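Local coordinates for gluconate kinase (Lactobacillus acidophilus, PDB 3LL3), which binds ATP and D-xylulose and probably phosphorylates a sugar or sugar acid, as a carbohydrate kinase of the FGGY family, at residues Ala15-Leu20 with Glu426-Thr431; Ile7-Gly12 with Asp54-Ile59; Arg332-Leu337 with Ala369-Glu374; Ile376-Tyr381 with Gln472-Leu477; Gly180-Asn183 with Thr188-Gln191. All blocks are in the same frame, centred on the assembly; numbering follows the deposited sequence.

Contact 1: residues Ala15-Leu20 with Glu426-Thr431; sequences ATKGVL and EQQSGT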
# COMPACT_ATOMS: atom_id res chain seq x y z
N ALA A 15 -26.41 -7.86 -20.75
CA ALA A 15 -26.72 -8.06 -22.17
C ALA A 15 -26.64 -9.51 -22.62
O ALA A 15 -25.89 -10.31 -22.08
CB ALA A 15 -25.83 -7.18 -23.06
N THR A 16 -27.44 -9.83 -23.63
CA THR A 16 -27.35 -11.12 -24.31
C THR A 16 -26.69 -10.89 -25.66
O THR A 16 -26.93 -9.86 -26.30
CB THR A 16 -28.76 -11.72 -24.53
OG1 THR A 16 -29.33 -12.08 -23.27
CG2 THR A 16 -28.69 -12.96 -25.45
N LYS A 17 -25.87 -11.84 -26.10
CA LYS A 17 -25.30 -11.80 -27.44
C LYS A 17 -25.70 -13.05 -28.20
O LYS A 17 -25.66 -14.15 -27.66
CB LYS A 17 -23.78 -11.75 -27.39
CG LYS A 17 -23.20 -10.97 -26.25
CD LYS A 17 -21.72 -11.33 -26.07
CE LYS A 17 -21.50 -12.84 -26.12
NZ LYS A 17 -20.38 -13.31 -25.25
N GLY A 18 -26.08 -12.89 -29.45
CA GLY A 18 -26.33 -14.03 -30.30
C GLY A 18 -25.33 -14.06 -31.44
O GLY A 18 -24.97 -13.01 -31.99
N VAL A 19 -24.87 -15.26 -31.79
CA VAL A 19 -23.99 -15.42 -32.93
C VAL A 19 -24.61 -16.46 -33.87
O VAL A 19 -25.05 -17.52 -33.44
CB VAL A 19 -22.57 -15.85 -32.52
CG1 VAL A 19 -21.67 -16.01 -33.75
CG2 VAL A 19 -21.98 -14.84 -31.54
N LEU A 20 -24.69 -16.10 -35.14
CA LEU A 20 -25.19 -17.00 -36.18
C LEU A 20 -24.00 -17.71 -36.81
O LEU A 20 -23.06 -17.06 -37.26
CB LEU A 20 -25.96 -16.20 -37.23
CG LEU A 20 -26.57 -16.93 -38.44
CD1 LEU A 20 -27.60 -17.94 -37.99
CD2 LEU A 20 -27.19 -15.93 -39.42
N GLU A 426 -10.71 -17.14 -31.25
CA GLU A 426 -12.05 -16.69 -30.88
C GLU A 426 -12.23 -16.36 -29.40
O GLU A 426 -12.16 -17.23 -28.52
CB GLU A 426 -13.10 -17.72 -31.29
CG GLU A 426 -14.53 -17.25 -30.98
CD GLU A 426 -14.83 -15.92 -31.64
OE1 GLU A 426 -15.27 -14.98 -30.94
OE2 GLU A 426 -14.61 -15.81 -32.88
N GLN A 427 -12.52 -15.09 -29.12
CA GLN A 427 -12.73 -14.67 -27.74
C GLN A 427 -14.12 -15.06 -27.25
O GLN A 427 -14.32 -15.20 -26.05
CB GLN A 427 -12.52 -13.16 -27.58
CG GLN A 427 -11.18 -12.66 -28.09
CD GLN A 427 -10.02 -13.15 -27.24
OE1 GLN A 427 -9.16 -13.90 -27.72
NE2 GLN A 427 -9.99 -12.72 -25.98
N GLN A 428 -15.06 -15.23 -28.17
CA GLN A 428 -16.44 -15.58 -27.81
C GLN A 428 -16.58 -17.08 -27.62
O GLN A 428 -17.37 -17.74 -28.30
CB GLN A 428 -17.41 -15.08 -28.89
CG GLN A 428 -17.36 -13.56 -29.06
CD GLN A 428 -17.55 -12.85 -27.73
OE1 GLN A 428 -18.43 -13.21 -26.95
NE2 GLN A 428 -16.72 -11.83 -27.47
N SER A 429 -15.81 -17.60 -26.68
CA SER A 429 -15.74 -19.03 -26.44
C SER A 429 -17.09 -19.65 -26.05
O SER A 429 -17.36 -20.80 -26.37
CB SER A 429 -14.73 -19.31 -25.35
OG SER A 429 -15.10 -18.61 -24.19
N GLY A 430 -17.92 -18.87 -25.35
CA GLY A 430 -19.19 -19.36 -24.84
C GLY A 430 -20.24 -19.69 -25.90
O GLY A 430 -20.81 -20.79 -25.88
N THR A 431 -20.52 -18.75 -26.80
CA THR A 431 -21.41 -19.07 -27.92
C THR A 431 -20.81 -20.13 -28.85
O THR A 431 -21.54 -20.93 -29.41
CB THR A 431 -21.84 -17.83 -28.72
OG1 THR A 431 -20.68 -17.13 -29.16
CG2 THR A 431 -22.70 -16.91 -27.89
O HOH W 1 -19.79 -16.01 -25.66

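Contact 2: residues Ile7-Gly12 with Asp54-Ile59; sequences IGMDVG and DAVQEI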
# COMPACT_ATOMS: atom_id res chain seq x y z
N ILE A 7 -27.62 -21.00 -34.16
CA ILE A 7 -27.44 -19.79 -33.37
C ILE A 7 -26.97 -20.16 -31.97
O ILE A 7 -27.53 -21.06 -31.33
CB ILE A 7 -28.72 -18.96 -33.28
CG1 ILE A 7 -29.13 -18.47 -34.66
CG2 ILE A 7 -28.53 -17.79 -32.36
CD1 ILE A 7 -30.48 -17.75 -34.65
N GLY A 8 -25.91 -19.50 -31.52
CA GLY A 8 -25.46 -19.66 -30.15
C GLY A 8 -25.79 -18.39 -29.40
O GLY A 8 -25.48 -17.29 -29.87
N MSE A 9 -26.43 -18.54 -28.25
CA MSE A 9 -26.87 -17.41 -27.45
C MSE A 9 -26.07 -17.36 -26.17
O MSE A 9 -25.75 -18.40 -25.61
CB MSE A 9 -28.35 -17.57 -27.09
CG MSE A 9 -29.27 -17.70 -28.30
SE MSE A 9 -29.44 -15.99 -29.22
CE MSE A 9 -30.45 -14.97 -27.88
N ASP A 10 -25.78 -16.16 -25.71
CA ASP A 10 -25.02 -15.97 -24.48
C ASP A 10 -25.78 -14.99 -23.59
O ASP A 10 -25.75 -13.78 -23.82
CB ASP A 10 -23.66 -15.40 -24.83
CG ASP A 10 -22.80 -15.16 -23.61
OD1 ASP A 10 -22.64 -16.10 -22.79
OD2 ASP A 10 -22.25 -14.04 -23.49
N VAL A 11 -26.47 -15.52 -22.59
CA VAL A 11 -27.36 -14.71 -21.78
C VAL A 11 -26.61 -14.19 -20.57
O VAL A 11 -26.58 -14.82 -19.50
CB VAL A 11 -28.65 -15.49 -21.37
CG1 VAL A 11 -29.66 -14.57 -20.74
CG2 VAL A 11 -29.25 -16.18 -22.59
N GLY A 12 -25.97 -13.03 -20.73
CA GLY A 12 -25.15 -12.48 -19.68
C GLY A 12 -25.91 -11.50 -18.82
O GLY A 12 -27.06 -11.18 -19.09
N ASP A 54 -37.50 -10.55 -24.04
CA ASP A 54 -37.73 -9.66 -25.18
C ASP A 54 -36.44 -9.45 -26.00
O ASP A 54 -36.45 -9.51 -27.23
CB ASP A 54 -38.29 -8.31 -24.72
CG ASP A 54 -39.75 -8.40 -24.26
OD1 ASP A 54 -40.37 -9.48 -24.39
OD2 ASP A 54 -40.28 -7.38 -23.78
N ALA A 55 -35.32 -9.20 -25.31
CA ALA A 55 -34.04 -9.06 -26.01
C ALA A 55 -33.74 -10.35 -26.79
O ALA A 55 -33.31 -10.30 -27.94
CB ALA A 55 -32.91 -8.74 -25.04
N VAL A 56 -34.00 -11.49 -26.16
CA VAL A 56 -33.76 -12.79 -26.78
C VAL A 56 -34.54 -12.97 -28.09
O VAL A 56 -33.98 -13.43 -29.08
CB VAL A 56 -34.12 -13.95 -25.81
CG1 VAL A 56 -34.27 -15.24 -26.56
CG2 VAL A 56 -33.04 -14.08 -24.75
N GLN A 57 -35.82 -12.62 -28.09
CA GLN A 57 -36.62 -12.76 -29.32
C GLN A 57 -36.10 -11.84 -30.41
O GLN A 57 -36.07 -12.19 -31.58
CB GLN A 57 -38.08 -12.40 -29.08
CG GLN A 57 -38.75 -13.19 -28.00
CD GLN A 57 -40.15 -12.66 -27.75
OE1 GLN A 57 -40.43 -12.10 -26.69
NE2 GLN A 57 -41.01 -12.80 -28.74
N GLU A 58 -35.73 -10.64 -29.99
CA GLU A 58 -35.29 -9.60 -30.89
C GLU A 58 -33.97 -10.01 -31.55
O GLU A 58 -33.82 -9.95 -32.76
CB GLU A 58 -35.12 -8.31 -30.09
CG GLU A 58 -35.30 -7.05 -30.89
CD GLU A 58 -35.21 -5.82 -30.01
OE1 GLU A 58 -35.76 -5.87 -28.88
OE2 GLU A 58 -34.60 -4.83 -30.44
N ILE A 59 -33.03 -10.46 -30.73
CA ILE A 59 -31.75 -10.95 -31.24
C ILE A 59 -31.94 -12.08 -32.25
O ILE A 59 -31.40 -12.02 -33.36
CB ILE A 59 -30.83 -11.39 -30.08
CG1 ILE A 59 -30.32 -10.15 -29.34
CG2 ILE A 59 -29.65 -12.20 -30.60
CD1 ILE A 59 -29.76 -10.45 -27.97

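Contact 3: residues Arg332-Leu337 with Ala369-Glu374; sequences RNLIFL and ARAVIE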
# COMPACT_ATOMS: atom_id res chain seq x y z
N ARG A 332 10.97 -3.67 -8.55
CA ARG A 332 11.86 -3.44 -7.41
C ARG A 332 11.22 -3.88 -6.10
O ARG A 332 11.36 -3.23 -5.06
CB ARG A 332 12.27 -1.97 -7.33
CG ARG A 332 12.86 -1.43 -8.63
CD ARG A 332 13.44 -0.04 -8.42
NE ARG A 332 13.72 0.59 -9.70
CZ ARG A 332 14.88 0.49 -10.33
NH1 ARG A 332 15.87 -0.21 -9.78
NH2 ARG A 332 15.06 1.09 -11.50
N ASN A 333 10.50 -5.00 -6.17
CA ASN A 333 9.93 -5.61 -4.99
C ASN A 333 8.73 -4.86 -4.43
O ASN A 333 8.34 -5.07 -3.28
CB ASN A 333 10.98 -5.77 -3.89
CG ASN A 333 11.83 -7.00 -4.08
OD1 ASN A 333 11.54 -7.86 -4.93
ND2 ASN A 333 12.89 -7.11 -3.27
N LEU A 334 8.12 -4.00 -5.23
CA LEU A 334 6.90 -3.36 -4.78
C LEU A 334 5.73 -4.36 -4.93
O LEU A 334 5.54 -4.94 -5.99
CB LEU A 334 6.64 -2.08 -5.57
CG LEU A 334 5.34 -1.35 -5.22
CD1 LEU A 334 5.33 -0.94 -3.74
CD2 LEU A 334 5.16 -0.15 -6.13
N ILE A 335 4.97 -4.56 -3.86
CA ILE A 335 3.80 -5.43 -3.89
C ILE A 335 2.49 -4.64 -4.00
O ILE A 335 2.27 -3.67 -3.25
CB ILE A 335 3.72 -6.32 -2.64
CG1 ILE A 335 4.88 -7.33 -2.63
CG2 ILE A 335 2.35 -7.05 -2.58
CD1 ILE A 335 5.00 -8.13 -3.92
N PHE A 336 1.63 -5.05 -4.93
CA PHE A 336 0.29 -4.50 -5.05
C PHE A 336 -0.72 -5.62 -4.81
O PHE A 336 -0.83 -6.53 -5.64
CB PHE A 336 0.06 -3.88 -6.42
CG PHE A 336 -1.32 -3.29 -6.60
CD1 PHE A 336 -1.70 -2.12 -5.94
CD2 PHE A 336 -2.25 -3.90 -7.44
CE1 PHE A 336 -2.97 -1.58 -6.12
CE2 PHE A 336 -3.51 -3.37 -7.61
CZ PHE A 336 -3.88 -2.21 -6.96
N LEU A 337 -1.44 -5.55 -3.69
CA LEU A 337 -2.57 -6.47 -3.49
C LEU A 337 -3.78 -5.83 -4.18
O LEU A 337 -4.19 -4.73 -3.83
CB LEU A 337 -2.83 -6.72 -2.00
CG LEU A 337 -1.68 -7.26 -1.14
CD1 LEU A 337 -2.10 -7.44 0.33
CD2 LEU A 337 -1.17 -8.58 -1.71
N ALA A 369 2.94 1.54 -11.60
CA ALA A 369 2.15 1.07 -12.73
C ALA A 369 2.36 -0.41 -12.93
O ALA A 369 1.41 -1.17 -13.08
CB ALA A 369 2.52 1.83 -14.02
N ARG A 370 3.63 -0.82 -12.94
CA ARG A 370 3.93 -2.22 -13.20
C ARG A 370 3.49 -3.11 -12.04
O ARG A 370 3.05 -4.23 -12.26
CB ARG A 370 5.41 -2.45 -13.53
CG ARG A 370 5.60 -3.84 -14.08
CD ARG A 370 6.99 -4.39 -13.97
NE ARG A 370 7.69 -4.24 -15.22
CZ ARG A 370 8.03 -5.23 -16.03
NH1 ARG A 370 7.78 -6.50 -15.74
NH2 ARG A 370 8.67 -4.94 -17.13
N ALA A 371 3.64 -2.63 -10.81
CA ALA A 371 3.22 -3.40 -9.65
C ALA A 371 1.74 -3.71 -9.73
O ALA A 371 1.32 -4.78 -9.29
CB ALA A 371 3.53 -2.65 -8.33
N VAL A 372 0.95 -2.78 -10.26
CA VAL A 372 -0.49 -3.02 -10.40
C VAL A 372 -0.72 -4.21 -11.33
O VAL A 372 -1.46 -5.14 -11.00
CB VAL A 372 -1.24 -1.78 -10.95
CG1 VAL A 372 -2.66 -2.17 -11.39
CG2 VAL A 372 -1.26 -0.64 -9.91
N ILE A 373 -0.06 -4.18 -12.49
CA ILE A 373 -0.23 -5.25 -13.48
C ILE A 373 0.25 -6.57 -12.92
O ILE A 373 -0.41 -7.59 -13.07
CB ILE A 373 0.51 -4.94 -14.80
CG1 ILE A 373 -0.16 -3.76 -15.49
CG2 ILE A 373 0.44 -6.15 -15.73
CD1 ILE A 373 0.73 -3.05 -16.52
N GLU A 374 1.42 -6.55 -12.28
CA GLU A 374 1.95 -7.75 -11.66
C GLU A 374 1.06 -8.29 -10.53
O GLU A 374 0.92 -9.52 -10.40
CB GLU A 374 3.37 -7.53 -11.16
CG GLU A 374 4.40 -7.41 -12.29
CD GLU A 374 5.77 -6.95 -11.82
OE1 GLU A 374 5.91 -6.58 -10.62
OE2 GLU A 374 6.71 -6.96 -12.65
O HOH W 2 5.04 -6.69 -7.93
O HOH W 3 2.47 -6.51 -7.33

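Contact 4: residues Ile376-Tyr381 with Gln472-Leu477; sequences IIFNLY and QKLFPL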
# COMPACT_ATOMS: atom_id res chain seq x y z
N ILE A 376 -2.23 -7.83 -10.20
CA ILE A 376 -3.43 -8.38 -10.81
C ILE A 376 -3.15 -9.84 -11.22
O ILE A 376 -3.91 -10.74 -10.89
CB ILE A 376 -3.88 -7.54 -12.01
CG1 ILE A 376 -4.59 -6.28 -11.53
CG2 ILE A 376 -4.84 -8.34 -12.91
CD1 ILE A 376 -4.76 -5.23 -12.59
N ILE A 377 -2.02 -10.06 -11.88
CA ILE A 377 -1.65 -11.39 -12.36
C ILE A 377 -1.26 -12.34 -11.23
O ILE A 377 -1.58 -13.53 -11.28
CB ILE A 377 -0.47 -11.28 -13.37
CG1 ILE A 377 -0.88 -10.40 -14.55
CG2 ILE A 377 -0.02 -12.67 -13.86
CD1 ILE A 377 0.25 -10.25 -15.61
N PHE A 378 -0.54 -11.82 -10.23
CA PHE A 378 -0.18 -12.61 -9.06
C PHE A 378 -1.45 -13.16 -8.37
O PHE A 378 -1.50 -14.30 -7.92
CB PHE A 378 0.62 -11.77 -8.04
CG PHE A 378 2.12 -11.77 -8.26
CD1 PHE A 378 2.79 -12.93 -8.63
CD2 PHE A 378 2.85 -10.61 -8.03
CE1 PHE A 378 4.16 -12.93 -8.79
CE2 PHE A 378 4.23 -10.60 -8.18
CZ PHE A 378 4.89 -11.76 -8.56
N ASN A 379 -2.47 -12.32 -8.28
CA ASN A 379 -3.72 -12.70 -7.62
C ASN A 379 -4.35 -13.89 -8.38
O ASN A 379 -4.78 -14.87 -7.78
CB ASN A 379 -4.66 -11.50 -7.60
CG ASN A 379 -5.98 -11.77 -6.90
OD1 ASN A 379 -7.04 -11.38 -7.40
ND2 ASN A 379 -5.93 -12.41 -5.75
N LEU A 380 -4.36 -13.79 -9.70
CA LEU A 380 -4.84 -14.87 -10.57
C LEU A 380 -3.99 -16.12 -10.43
O LEU A 380 -4.50 -17.24 -10.50
CB LEU A 380 -4.86 -14.40 -12.03
CG LEU A 380 -5.96 -13.40 -12.41
CD1 LEU A 380 -5.57 -12.59 -13.65
CD2 LEU A 380 -7.30 -14.07 -12.60
N TYR A 381 -2.69 -15.95 -10.26
CA TYR A 381 -1.80 -17.10 -10.11
C TYR A 381 -2.01 -17.74 -8.76
O TYR A 381 -1.85 -18.95 -8.60
CB TYR A 381 -0.35 -16.68 -10.28
CG TYR A 381 0.64 -17.80 -10.09
CD1 TYR A 381 0.68 -18.89 -10.95
CD2 TYR A 381 1.54 -17.75 -9.05
CE1 TYR A 381 1.61 -19.90 -10.77
CE2 TYR A 381 2.47 -18.75 -8.86
CZ TYR A 381 2.51 -19.83 -9.72
OH TYR A 381 3.46 -20.81 -9.52
N GLN A 472 9.33 -16.07 -9.53
CA GLN A 472 9.27 -17.22 -8.64
C GLN A 472 9.79 -16.85 -7.25
O GLN A 472 9.31 -17.37 -6.24
CB GLN A 472 10.07 -18.38 -9.23
CG GLN A 472 9.80 -19.71 -8.59
CD GLN A 472 10.10 -20.87 -9.53
OE1 GLN A 472 10.22 -20.69 -10.75
NE2 GLN A 472 10.24 -22.07 -8.96
N LYS A 473 10.77 -15.96 -7.22
CA LYS A 473 11.30 -15.49 -5.95
C LYS A 473 10.39 -14.42 -5.34
O LYS A 473 10.28 -14.32 -4.11
CB LYS A 473 12.74 -14.99 -6.10
CG LYS A 473 13.26 -14.30 -4.85
CD LYS A 473 14.77 -14.05 -4.89
CE LYS A 473 15.32 -13.72 -3.50
NZ LYS A 473 16.80 -13.74 -3.48
N LEU A 474 9.71 -13.65 -6.18
CA LEU A 474 8.88 -12.55 -5.69
C LEU A 474 7.48 -12.98 -5.22
O LEU A 474 6.90 -12.33 -4.34
CB LEU A 474 8.78 -11.45 -6.73
CG LEU A 474 7.91 -10.25 -6.36
CD1 LEU A 474 8.47 -9.53 -5.11
CD2 LEU A 474 7.81 -9.30 -7.56
N PHE A 475 6.93 -14.05 -5.79
CA PHE A 475 5.61 -14.53 -5.38
C PHE A 475 5.48 -14.84 -3.88
O PHE A 475 4.46 -14.52 -3.26
CB PHE A 475 5.14 -15.73 -6.24
CG PHE A 475 3.72 -16.16 -5.95
CD1 PHE A 475 2.67 -15.25 -6.02
CD2 PHE A 475 3.43 -17.48 -5.62
CE1 PHE A 475 1.35 -15.65 -5.75
CE2 PHE A 475 2.13 -17.88 -5.35
CZ PHE A 475 1.08 -16.96 -5.41
N PRO A 476 6.50 -15.48 -3.29
CA PRO A 476 6.40 -15.71 -1.84
C PRO A 476 6.28 -14.41 -1.05
O PRO A 476 5.60 -14.39 -0.04
CB PRO A 476 7.73 -16.41 -1.51
CG PRO A 476 8.07 -17.15 -2.79
CD PRO A 476 7.64 -16.20 -3.89
N LEU A 477 6.93 -13.34 -1.48
CA LEU A 477 6.80 -12.05 -0.80
C LEU A 477 5.38 -11.51 -0.96
O LEU A 477 4.81 -10.96 -0.02
CB LEU A 477 7.82 -11.05 -1.34
CG LEU A 477 7.74 -9.61 -0.81
CD1 LEU A 477 7.86 -9.58 0.70
CD2 LEU A 477 8.81 -8.75 -1.47

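Contact 5: residues Gly180-Asn183 with Thr188-Gln191; sequences GILN and TWDQ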
# COMPACT_ATOMS: atom_id res chain seq x y z
N GLY A 180 -25.94 -24.61 -5.63
CA GLY A 180 -25.50 -24.93 -4.28
C GLY A 180 -26.43 -25.98 -3.67
O GLY A 180 -26.43 -26.20 -2.47
N ILE A 181 -27.22 -26.64 -4.52
CA ILE A 181 -28.19 -27.64 -4.05
C ILE A 181 -27.89 -28.99 -4.70
O ILE A 181 -28.40 -30.02 -4.26
CB ILE A 181 -29.63 -27.22 -4.38
CG1 ILE A 181 -29.87 -25.77 -3.96
CG2 ILE A 181 -30.65 -28.14 -3.68
CD1 ILE A 181 -31.22 -25.23 -4.43
N LEU A 182 -27.05 -28.99 -5.74
CA LEU A 182 -26.75 -30.22 -6.47
C LEU A 182 -25.68 -31.03 -5.76
O LEU A 182 -24.56 -30.56 -5.56
CB LEU A 182 -26.28 -29.90 -7.89
CG LEU A 182 -26.05 -31.10 -8.81
CD1 LEU A 182 -27.37 -31.67 -9.28
CD2 LEU A 182 -25.14 -30.75 -10.02
N ASN A 183 -26.01 -32.26 -5.38
CA ASN A 183 -25.06 -33.15 -4.72
C ASN A 183 -23.95 -33.59 -5.68
O ASN A 183 -24.21 -34.02 -6.79
CB ASN A 183 -25.77 -34.38 -4.12
CG ASN A 183 -24.84 -35.23 -3.25
OD1 ASN A 183 -24.83 -35.08 -2.03
ND2 ASN A 183 -24.07 -36.10 -3.87
N THR A 188 -27.84 -35.39 -8.39
CA THR A 188 -29.20 -34.90 -8.31
C THR A 188 -29.30 -34.02 -7.06
O THR A 188 -28.32 -33.87 -6.34
CB THR A 188 -30.24 -36.04 -8.31
OG1 THR A 188 -31.56 -35.48 -8.42
CG2 THR A 188 -30.09 -36.88 -7.06
N TRP A 189 -30.46 -33.41 -6.81
CA TRP A 189 -30.62 -32.52 -5.66
C TRP A 189 -30.27 -33.25 -4.37
O TRP A 189 -30.60 -34.42 -4.22
CB TRP A 189 -32.04 -31.97 -5.58
CG TRP A 189 -32.52 -31.37 -6.87
CD1 TRP A 189 -33.63 -31.73 -7.59
CD2 TRP A 189 -31.89 -30.31 -7.60
NE1 TRP A 189 -33.73 -30.95 -8.72
CE2 TRP A 189 -32.68 -30.07 -8.75
CE3 TRP A 189 -30.76 -29.52 -7.38
CZ2 TRP A 189 -32.36 -29.09 -9.68
CZ3 TRP A 189 -30.44 -28.55 -8.31
CH2 TRP A 189 -31.23 -28.33 -9.44
N ASP A 190 -29.59 -32.56 -3.46
CA ASP A 190 -29.23 -33.12 -2.16
C ASP A 190 -30.48 -33.12 -1.25
O ASP A 190 -31.01 -32.05 -0.94
CB ASP A 190 -28.11 -32.29 -1.53
CG ASP A 190 -27.54 -32.92 -0.27
OD1 ASP A 190 -26.51 -33.60 -0.37
OD2 ASP A 190 -28.15 -32.75 0.82
N GLN A 191 -30.97 -34.30 -0.87
CA GLN A 191 -32.22 -34.39 -0.10
C GLN A 191 -32.18 -33.65 1.23
O GLN A 191 -33.14 -32.97 1.62
CB GLN A 191 -32.63 -35.83 0.16
CG GLN A 191 -34.05 -35.92 0.78
CD GLN A 191 -35.12 -35.44 -0.18
OE1 GLN A 191 -35.88 -34.51 0.11
NE2 GLN A 191 -35.18 -36.06 -1.35

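Contact 1: residues Ala15-Leu20 with Glu426-Thr431
Beside the bound ATP, at the interface of the two FGGY domains, Lys17 of strand 15-22 reaches across to Gln428 at the start of helix 429-441. Lys17 NZ donates to Gln428 OE1 over a short 2.6 Å, and the C=O...N angle of 165° places the ammonium nearly in line with the carbonyl bond. The lysine chain bends at its last two torsions, which also brings CE to 3.2 Å from Gln428 OE1. Water 1 makes a second bridge: it accepts from Lys17 NZ at 2.8 Å and from the backbone N of Thr431 at 3.1 Å. In the actin-like ATPase fold, strand 15-22 is the second strand of a beta hairpin in the N-terminal domain, and Asp10 on the first strand forms a salt bridge with the same ammonium. Gln428 occupies the N-cap position of the helix, and Glu426 OE1 accepts from its N (2.8 Å) with the anti lone pair, on the side away from OE2. The Gln428 side chain lies about 4 Å from the nucleotide. One strand position on from Gly18, Val19 CG2 packs on Thr431 OG1 at 3.5 Å, the two side chains crossing at about a right angle; that hydroxyl is hydrogen-bonded to Tyr21.

Contact 2: residues Ile7-Gly12 with Asp54-Ile59
Met9, modelled as selenomethionine, carries most of this contact, pushing the end of its chain from strand 4-11 against Val56 and Ile59 of helix 49-65. CG lies anti to the carbonyl carbon (chi1 -58°), and further bends at chi2 and chi3 curl the chain and bring both SE and CE to the helix. Ile59 offers CG2, the branch anti to its backbone N, and this methyl sits 4.0 Å from Met9 CE and equally 4.0 Å from Met9 SE. The Met9 and Ile59 chains run antiparallel, flank to flank. One turn earlier, Val56 presents both of its methyls to the same tip: its CG1 is 4.1 Å from Met9 CE and its CG2 4.2 Å. The terminal methyl also touches the helix backbone, with Met9 CE 4.0 Å from Val56 O. The buried side chains thus meet by apolar contacts, with this one methyl-to-carbonyl touch and no hydrogen bond. Trp76 of strand 70-78 touches both Met9 and Val56, while Thr16 of strand 15-22 touches Met9 and Ile59. A helix packed through aliphatic side chains on one face of a central mixed sheet is the layered architecture of the actin-like ATPase domain, here the N-terminal one.

Contact 3: residues Arg332-Leu337 with Ala369-Glu374
The backbones of 332-337 and 369-374 come nearest at Phe336 and Ala371, whose CA atoms are 5.6 Å apart; strand 335-337 pairs antiparallel with 354-359 and lies on helix 365-388 of the C-terminal FGGY domain. No direct hydrogen bond joins them, but two waters do. Water 3 accepts from Phe336 N and donates to Ala371 O, both at 2.9 Å. Water 2 donates to Leu334 O and to Glu374 OE1, the latter at 2.8 Å. Phe336 CB rests on the helix backbone, 3.3 Å from Ala371 O. With CG anti to the backbone N (chi1 -180°), its ring runs beside Val372. Val372 CG2 stands 4.0 Å from the Phe336 ring centroid and only 1° off the normal, a CH-pi contact over one face. Leu334 sets CD2 against Ala371 CB at 3.7 Å. On the helix, Arg370 NH1 forms a salt bridge with Glu374 OE2 at 3.3 Å, on the anti side of the carboxylate. Leu359 of the second subunit packs on Phe336. Small Ala371 sits where the backbones are nearest, with Leu334 and Phe336 against it; the waters satisfy Leu334 O, Phe336 N and Ala371 O, and Gly330, Ser331 and Tyr471 also hold Glu374.

Contact 4: residues Ile376-Tyr381 with Gln472-Leu477
Three aromatic rings, Phe378 and Tyr381 from helix 365-388 and Phe475 from helix 465-485, form a cluster where the two helices cross. The edge-to-face pair is Tyr381 with Phe475: the centroids lie 4.9 Å apart with the planes at 68°, and the tyrosine edge, CD2 and CE2, is turned onto one phenyl face. CD2 stands over the middle of that face, while Tyr381 CE2 comes within 3.6 Å of Phe475 CD2. Tyr381 has CG anti to its own N, which carries the ring across to Phe475. A different geometry joins Phe378 to Phe475. Here the planes are tilted by 27° and the rings offset, with little overlap and centroids 5.6 Å apart; the touch is between Phe378 CD1 and Phe475 CD1 at 3.5 Å. The short helical segments cross at -82°, their axes 11.2 Å apart at closest approach, a gap that the rings span. Helix 365-388 belongs to the C-terminal actin-like domain, where Leu380 beside these residues packs on strands of the mixed sheet, and Leu477 of helix 465-485 packs on Phe492 of the second subunit. The aliphatic part of the contact falls to Leu474, whose CD2 meets the Phe378 ring at its edge, near the ring plane, 3.9 Å from Phe378 CE2. The Phe378 ring also meets that of Tyr478, and Phe417 makes an edge-to-face contact with Tyr381.

Contact 5: residues Gly180-Asn183 with Thr188-Gln191
Ile181 and Trp189 meet in a hairpin-like loop between helices 173-176 and 191-197, closed by a single antiparallel, non-hydrogen-bonded Leu182-Trp189 bridge. Two backbone bonds flank it. Asp190 N donates to Ile181 O at 2.9 Å, and Asn183 N donates to Thr188 O at 3.0 Å. Followed outward, Ile181 begins with CB, 3.9 Å from Trp189 CE3. CG2, anti to the backbone N, lies 4.0 Å from the same ring carbon, while CG1 takes the branch anti to the carbonyl carbon and leads to Ile181 CD1, which stays 5.2 Å from Trp189 CZ3. The isoleucine thus touches the benzo side of the tryptophan near CE3, and the Ile181 carbonyl carbon lies at the ring edge, near its plane. Leu194 of the following helix packs on both Ile181 and Trp189, tying the reversal to that helix. Asp190 is the N-cap of helix 191-197: its OD2 accepts from the backbone N of Leu193, and its OD1 forms a salt bridge with Lys123. Leu182, the bridge partner of Trp189, extends its side chain so that CD1 approaches the carbonyl carbon of Thr188 to 3.8 Å.

Overall arrangement
Contacts 1 and 2 form one group, with centres 10 Å apart, on neighbouring strands 4-11 and 15-22 of the N-terminal sheet: contact 2 packs helix 49-65 on it, and contact 1 links it to the C-terminal domain beside ATP. Contacts 3 and 4, also 10 Å apart between centres, share helix 365-388 and lie close to the second subunit. Between centres, contact 2 lies about 40 Å from contact 3, across the chain's centre, and about 29 Å from contact 5, a local reversal within the N-terminal range. Along the chain contact 2 closes first, then contacts 5, 3 and 4; contact 1, spanning 406 residues, encloses contacts 5 and 3, alternates with contacts 2 and 4, and joins both domains.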